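Transglutaminase-like enzymes, putative cysteine protease (Cytophaga hutchinsonii, PDB 3ISR) is a putative cysteine protease of the transglutaminase-like superfamily, probably cleaving peptide bonds or transferring acyl groups through a nucleophilic cysteine. Local coordinates at residues B[126-131]-B[188-193]; B[143-148]-B[195-200]. One frame throughout, in Å; residues are numbered along the deposited sequence.

Helix 181-194 and the chain leaving it tie the two contacts together, their centres lying about 10 Å apart. Contact 1 uses one flank of the helix's last turns, against the start of helix 129-136; contact 2 uses the turn that ends the helix, against helix 142-156. The seam between them is polar as well as apolar: Cys192 O and Ile197 N lie 3.0 Å apart in a probable hydrogen bond, and Arg193 NH2 probably bonds Ala199 O at 2.9 Å. Cys192 CB also packs on Ala199 CB at 3.7 Å. In transglutaminase-like folds the nucleophilic cysteine usually starts such a helix, so both contacts probably lie toward the far end of that helix from the active site.

Contact 1 of 2, residues B[126-131]-B[188-193]; sequences DKLQKL and GIALCR
Leu128 and Leu191 mark the closest backbone approach, their CA atoms 7.0 Å apart where the turn leading into helix 129-136 passes helix 181-194. Leu128 is the N-cap residue; its CB is directed at helix 181-194, and CD1 rests against Ala190 CB at 4.0 Å. One helical turn further on, Leu131 makes a second methyl contact: its CD2 meets Leu191 CD2 at 3.7 Å. With CG of Leu131 anti to the backbone N (chi1 179°), the branch swings across to the Leu191 methyl, so that the two leucines meet at a slant. In the transglutaminase-like core, a helix packs here beside the one that, by family analogy, probably carries the nucleophile at its start. Helix 170-176 adds to this apolar patch, with Phe171 and Ile174 on Leu128 and Ala170 on Ala190. Within the turn, Gln129 NE2 donates to Asp126 O at 3.3 Å, with an N-H...O angle of 176°. Asp126 O lies almost in the amide plane of Gln129, while NE2 stands 23° off the plane of that carbonyl. Leu131 also packs on Arg177 of the second subunit, while Asp126 forms a salt bridge with Arg121 of the third.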
loop_
_atom_site.group_PDB
_atom_site.type_symbol
_atom_site.label_atom_id
_atom_site.label_comp_id
_atom_site.label_asym_id
_atom_site.label_seq_id
_atom_site.Cartn_x
_atom_site.Cartn_y
_atom_site.Cartn_z
ATOM N N ASP B 126 -12.331 2.934 -7.021
ATOM C CA ASP B 126 -12.014 1.937 -8.034
ATOM C C ASP B 126 -11.308 0.699 -7.454
ATOM O O ASP B 126 -11.299 -0.337 -8.089
ATOM C CB ASP B 126 -11.188 2.576 -9.172
ATOM C CG ASP B 126 -9.864 3.161 -8.690
ATOM O OD1 ASP B 126 -9.839 3.861 -7.662
ATOM O OD2 ASP B 126 -8.836 2.915 -9.355
ATOM N N LYS B 127 -10.701 0.799 -6.273
ATOM C CA LYS B 127 -10.071 -0.373 -5.641
ATOM C C LYS B 127 -11.019 -1.121 -4.714
ATOM O O LYS B 127 -10.654 -2.145 -4.114
ATOM C CB LYS B 127 -8.828 0.038 -4.857
ATOM C CG LYS B 127 -7.690 0.550 -5.764
ATOM C CD LYS B 127 -6.454 0.920 -4.950
ATOM C CE LYS B 127 -5.291 -0.026 -5.201
ATOM N NZ LYS B 127 -4.022 0.559 -4.670
ATOM N N LEU B 128 -12.223 -0.593 -4.580
ATOM C CA LEU B 128 -13.173 -1.119 -3.587
ATOM C C LEU B 128 -14.487 -1.624 -4.191
ATOM O O LEU B 128 -15.432 -1.899 -3.459
ATOM C CB LEU B 128 -13.439 -0.043 -2.512
ATOM C CG LEU B 128 -12.231 0.357 -1.657
ATOM C CD1 LEU B 128 -12.548 1.548 -0.749
ATOM C CD2 LEU B 128 -11.732 -0.817 -0.821
ATOM N N GLN B 129 -14.542 -1.783 -5.512
ATOM C CA GLN B 129 -15.793 -2.209 -6.167
ATOM C C GLN B 129 -16.281 -3.611 -5.737
ATOM O O GLN B 129 -17.457 -3.795 -5.421
ATOM C CB GLN B 129 -15.666 -2.171 -7.701
ATOM C CG GLN B 129 -15.311 -0.820 -8.309
ATOM C CD GLN B 129 -15.037 -0.923 -9.816
ATOM O OE1 GLN B 129 -15.963 -1.073 -10.610
ATOM N NE2 GLN B 129 -13.758 -0.848 -10.207
ATOM N N LYS B 130 -15.384 -4.602 -5.734
ATOM C CA LYS B 130 -15.798 -5.961 -5.350
ATOM C C LYS B 130 -16.238 -6.006 -3.922
ATOM O O LYS B 130 -17.270 -6.582 -3.617
ATOM C CB LYS B 130 -14.692 -6.980 -5.574
ATOM C CG LYS B 130 -14.787 -7.654 -6.905
ATOM C CD LYS B 130 -13.866 -8.854 -6.971
ATOM C CE LYS B 130 -13.706 -9.313 -8.404
ATOM N NZ LYS B 130 -15.024 -9.736 -8.973
ATOM N N LEU B 131 -15.447 -5.374 -3.056
ATOM C CA LEU B 131 -15.739 -5.308 -1.629
ATOM C C LEU B 131 -17.096 -4.664 -1.377
ATOM O O LEU B 131 -17.891 -5.202 -0.622
ATOM C CB LEU B 131 -14.634 -4.540 -0.872
ATOM C CG LEU B 131 -14.779 -4.332 0.647
ATOM C CD1 LEU B 131 -13.399 -4.283 1.319
ATOM C CD2 LEU B 131 -15.598 -3.059 0.997
ATOM N N GLY B 188 -17.084 6.560 3.633
ATOM C CA GLY B 188 -18.468 6.586 3.131
ATOM C C GLY B 188 -18.498 6.993 1.661
ATOM O O GLY B 188 -19.184 6.371 0.853
ATOM N N ILE B 189 -17.731 8.024 1.316
ATOM C CA ILE B 189 -17.678 8.515 -0.079
ATOM C C ILE B 189 -17.150 7.422 -0.993
ATOM O O ILE B 189 -17.748 7.133 -2.037
ATOM C CB ILE B 189 -16.776 9.755 -0.204
ATOM C CG1 ILE B 189 -17.417 10.957 0.488
ATOM C CG2 ILE B 189 -16.537 10.106 -1.683
ATOM C CD1 ILE B 189 -16.409 12.038 0.848
ATOM N N ALA B 190 -16.049 6.787 -0.594
ATOM C CA ALA B 190 -15.457 5.760 -1.449
ATOM C C ALA B 190 -16.419 4.619 -1.689
ATOM O O ALA B 190 -16.537 4.145 -2.804
ATOM C CB ALA B 190 -14.142 5.224 -0.853
ATOM N N LEU B 191 -17.081 4.160 -0.632
ATOM C CA LEU B 191 -18.016 3.043 -0.766
ATOM C C LEU B 191 -19.234 3.406 -1.599
ATOM O O LEU B 191 -19.700 2.591 -2.391
ATOM C CB LEU B 191 -18.398 2.491 0.619
ATOM C CG LEU B 191 -17.256 1.806 1.396
ATOM C CD1 LEU B 191 -17.651 1.616 2.861
ATOM C CD2 LEU B 191 -16.849 0.447 0.765
ATOM N N CYS B 192 -19.737 4.637 -1.460
ATOM C CA CYS B 192 -20.828 5.104 -2.343
ATOM C C CYS B 192 -20.417 5.107 -3.803
ATOM O O CYS B 192 -21.118 4.567 -4.654
ATOM C CB CYS B 192 -21.245 6.520 -2.003
ATOM S SG CYS B 192 -22.246 6.654 -0.536
ATOM N N ARG B 193 -19.290 5.751 -4.105
ATOM C CA ARG B 193 -18.844 5.802 -5.493
ATOM C C ARG B 193 -18.588 4.409 -6.054
ATOM O O ARG B 193 -18.803 4.165 -7.247
ATOM C CB ARG B 193 -17.570 6.635 -5.629
ATOM C CG ARG B 193 -17.780 8.100 -5.320
ATOM C CD ARG B 193 -16.521 8.903 -5.656
ATOM N NE ARG B 193 -16.682 10.282 -5.181
ATOM C CZ ARG B 193 -15.693 11.032 -4.723
ATOM N NH1 ARG B 193 -14.440 10.549 -4.721
ATOM N NH2 ARG B 193 -15.960 12.254 -4.260
#

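Contact 2 of 2, residues B[143-148]-B[195-200]; sequences YSKVLA and LSIPAR
Ile197 reaches helix 142-156 because its CG1 stands opposite the carbonyl carbon (chi1 -60°) and the chain then runs on extended, carrying CD1 to the helix. Val146 receives the isoleucine on one branch alone: CG2 lies 4.0 Å from Ile197 CD1 and 4.1 Å from Ile197 CG2, so this methyl sits beside both the end and the branch of its partner. The lysine of the same helix, Lys145, meets Leu195 with its aliphatic portion, CG being 3.9 Å from Leu195 CD1; its chain is bent at chi2 and chi3, and CE comes within 4.4 Å of Ile197 CD1. This joins the helix to the connection between helix 181-194 and strand 199-206, the helix and one strand of the four-stranded antiparallel sheet of the transglutaminase-like core. That connection begins as a Schellman motif, in which Ser196, at positive phi, is the C-prime residue: Ile197 N bonds Cys192 O, and Ser196 N bonds Arg193 O. Phe218, Ala220 and Ile222 of strand 215-222 also pack on Val146, continuing the hydrophobic layer onto the sheet. Lys145 NZ is hydrogen-bonded to Ile139 O. Lys145 thus works in two parts: its methylene groups complete an apolar interface that has no hydrogen bond across it, while its charged NZ is satisfied elsewhere by a backbone carbonyl.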
loop_
_atom_site.group_PDB
_atom_site.type_symbol
_atom_site.label_atom_id
_atom_site.label_comp_id
_atom_site.label_asym_id
_atom_site.label_seq_id
_atom_site.Cartn_x
_atom_site.Cartn_y
_atom_site.Cartn_z
ATOM N N TYR B 143 -31.183 5.046 -1.157
ATOM C CA TYR B 143 -31.089 5.660 0.159
ATOM C C TYR B 143 -30.706 4.607 1.190
ATOM O O TYR B 143 -29.783 4.811 1.984
ATOM C CB TYR B 143 -32.390 6.350 0.578
ATOM C CG TYR B 143 -32.301 6.866 2.004
ATOM C CD1 TYR B 143 -31.658 8.076 2.292
ATOM C CD2 TYR B 143 -32.809 6.118 3.066
ATOM C CE1 TYR B 143 -31.542 8.531 3.600
ATOM C CE2 TYR B 143 -32.700 6.565 4.374
ATOM C CZ TYR B 143 -32.072 7.767 4.633
ATOM O OH TYR B 143 -31.982 8.201 5.929
ATOM N N SER B 144 -31.412 3.481 1.175
ATOM C CA SER B 144 -31.116 2.404 2.121
ATOM C C SER B 144 -29.693 1.877 1.959
ATOM O O SER B 144 -29.028 1.524 2.942
ATOM C CB SER B 144 -32.136 1.279 1.995
ATOM O OG SER B 144 -33.392 1.740 2.455
ATOM N N LYS B 145 -29.213 1.850 0.725
ATOM C CA LYS B 145 -27.849 1.457 0.494
ATOM C C LYS B 145 -26.846 2.401 1.178
ATOM O O LYS B 145 -25.926 1.943 1.850
ATOM C CB LYS B 145 -27.581 1.395 -1.000
ATOM C CG LYS B 145 -26.418 0.530 -1.334
ATOM C CD LYS B 145 -26.852 -0.530 -2.310
ATOM C CE LYS B 145 -26.839 -0.023 -3.705
ATOM N NZ LYS B 145 -27.556 -1.013 -4.543
ATOM N N VAL B 146 -27.031 3.711 1.030
ATOM C CA VAL B 146 -26.105 4.673 1.656
ATOM C C VAL B 146 -26.214 4.645 3.177
ATOM O O VAL B 146 -25.216 4.753 3.904
ATOM C CB VAL B 146 -26.283 6.112 1.126
ATOM C CG1 VAL B 146 -25.216 7.055 1.735
ATOM C CG2 VAL B 146 -26.161 6.138 -0.395
ATOM N N LEU B 147 -27.431 4.467 3.666
ATOM C CA LEU B 147 -27.617 4.388 5.087
ATOM C C LEU B 147 -26.937 3.138 5.649
ATOM O O LEU B 147 -26.321 3.204 6.720
ATOM C CB LEU B 147 -29.112 4.415 5.434
ATOM C CG LEU B 147 -29.406 4.503 6.924
ATOM C CD1 LEU B 147 -28.886 5.818 7.498
ATOM C CD2 LEU B 147 -30.927 4.331 7.174
ATOM N N ALA B 148 -27.016 2.021 4.922
ATOM C CA ALA B 148 -26.333 0.800 5.347
ATOM C C ALA B 148 -24.812 0.968 5.358
ATOM O O ALA B 148 -24.119 0.390 6.218
ATOM C CB ALA B 148 -26.714 -0.375 4.466
ATOM N N LEU B 195 -20.237 1.906 -5.629
ATOM C CA LEU B 195 -21.571 1.405 -6.017
ATOM C C LEU B 195 -22.295 2.306 -7.023
ATOM O O LEU B 195 -23.517 2.196 -7.198
ATOM C CB LEU B 195 -22.457 1.209 -4.769
ATOM C CG LEU B 195 -21.947 0.189 -3.742
ATOM C CD1 LEU B 195 -22.617 0.395 -2.380
ATOM C CD2 LEU B 195 -22.114 -1.247 -4.247
ATOM N N SER B 196 -21.544 3.184 -7.688
ATOM C CA SER B 196 -22.091 4.119 -8.697
ATOM C C SER B 196 -23.099 5.113 -8.117
ATOM O O SER B 196 -24.087 5.464 -8.765
ATOM C CB SER B 196 -22.710 3.379 -9.894
ATOM O OG SER B 196 -21.807 2.414 -10.408
ATOM N N ILE B 197 -22.843 5.579 -6.898
ATOM C CA ILE B 197 -23.689 6.606 -6.285
ATOM C C ILE B 197 -22.804 7.845 -6.118
ATOM O O ILE B 197 -21.759 7.760 -5.472
ATOM C CB ILE B 197 -24.215 6.124 -4.903
ATOM C CG1 ILE B 197 -25.043 4.851 -5.063
ATOM C CG2 ILE B 197 -25.065 7.216 -4.188
ATOM C CD1 ILE B 197 -25.240 4.087 -3.740
ATOM N N PRO B 198 -23.191 8.996 -6.706
ATOM C CA PRO B 198 -22.303 10.142 -6.556
ATOM C C PRO B 198 -22.208 10.572 -5.098
ATOM O O PRO B 198 -23.204 10.544 -4.380
ATOM C CB PRO B 198 -22.953 11.240 -7.417
ATOM C CG PRO B 198 -23.953 10.512 -8.309
ATOM C CD PRO B 198 -24.381 9.298 -7.519
ATOM N N ALA B 199 -21.010 10.934 -4.648
ATOM C CA ALA B 199 -20.853 11.350 -3.242
ATOM C C ALA B 199 -19.779 12.400 -3.133
ATOM O O ALA B 199 -18.844 12.404 -3.931
ATOM C CB ALA B 199 -20.516 10.160 -2.368
ATOM N N ARG B 200 -19.908 13.298 -2.153
ATOM C CA ARG B 200 -18.925 14.346 -2.005
ATOM C C ARG B 200 -18.624 14.600 -0.520
ATOM O O ARG B 200 -19.398 14.227 0.362
ATOM C CB ARG B 200 -19.393 15.637 -2.697
ATOM C CG ARG B 200 -20.653 16.275 -2.029
ATOM C CD ARG B 200 -21.163 17.480 -2.820
ATOM N NE ARG B 200 -22.157 18.213 -2.037
ATOM C CZ ARG B 200 -22.902 19.210 -2.499
ATOM N NH1 ARG B 200 -22.788 19.623 -3.760
ATOM N NH2 ARG B 200 -23.768 19.809 -1.688
#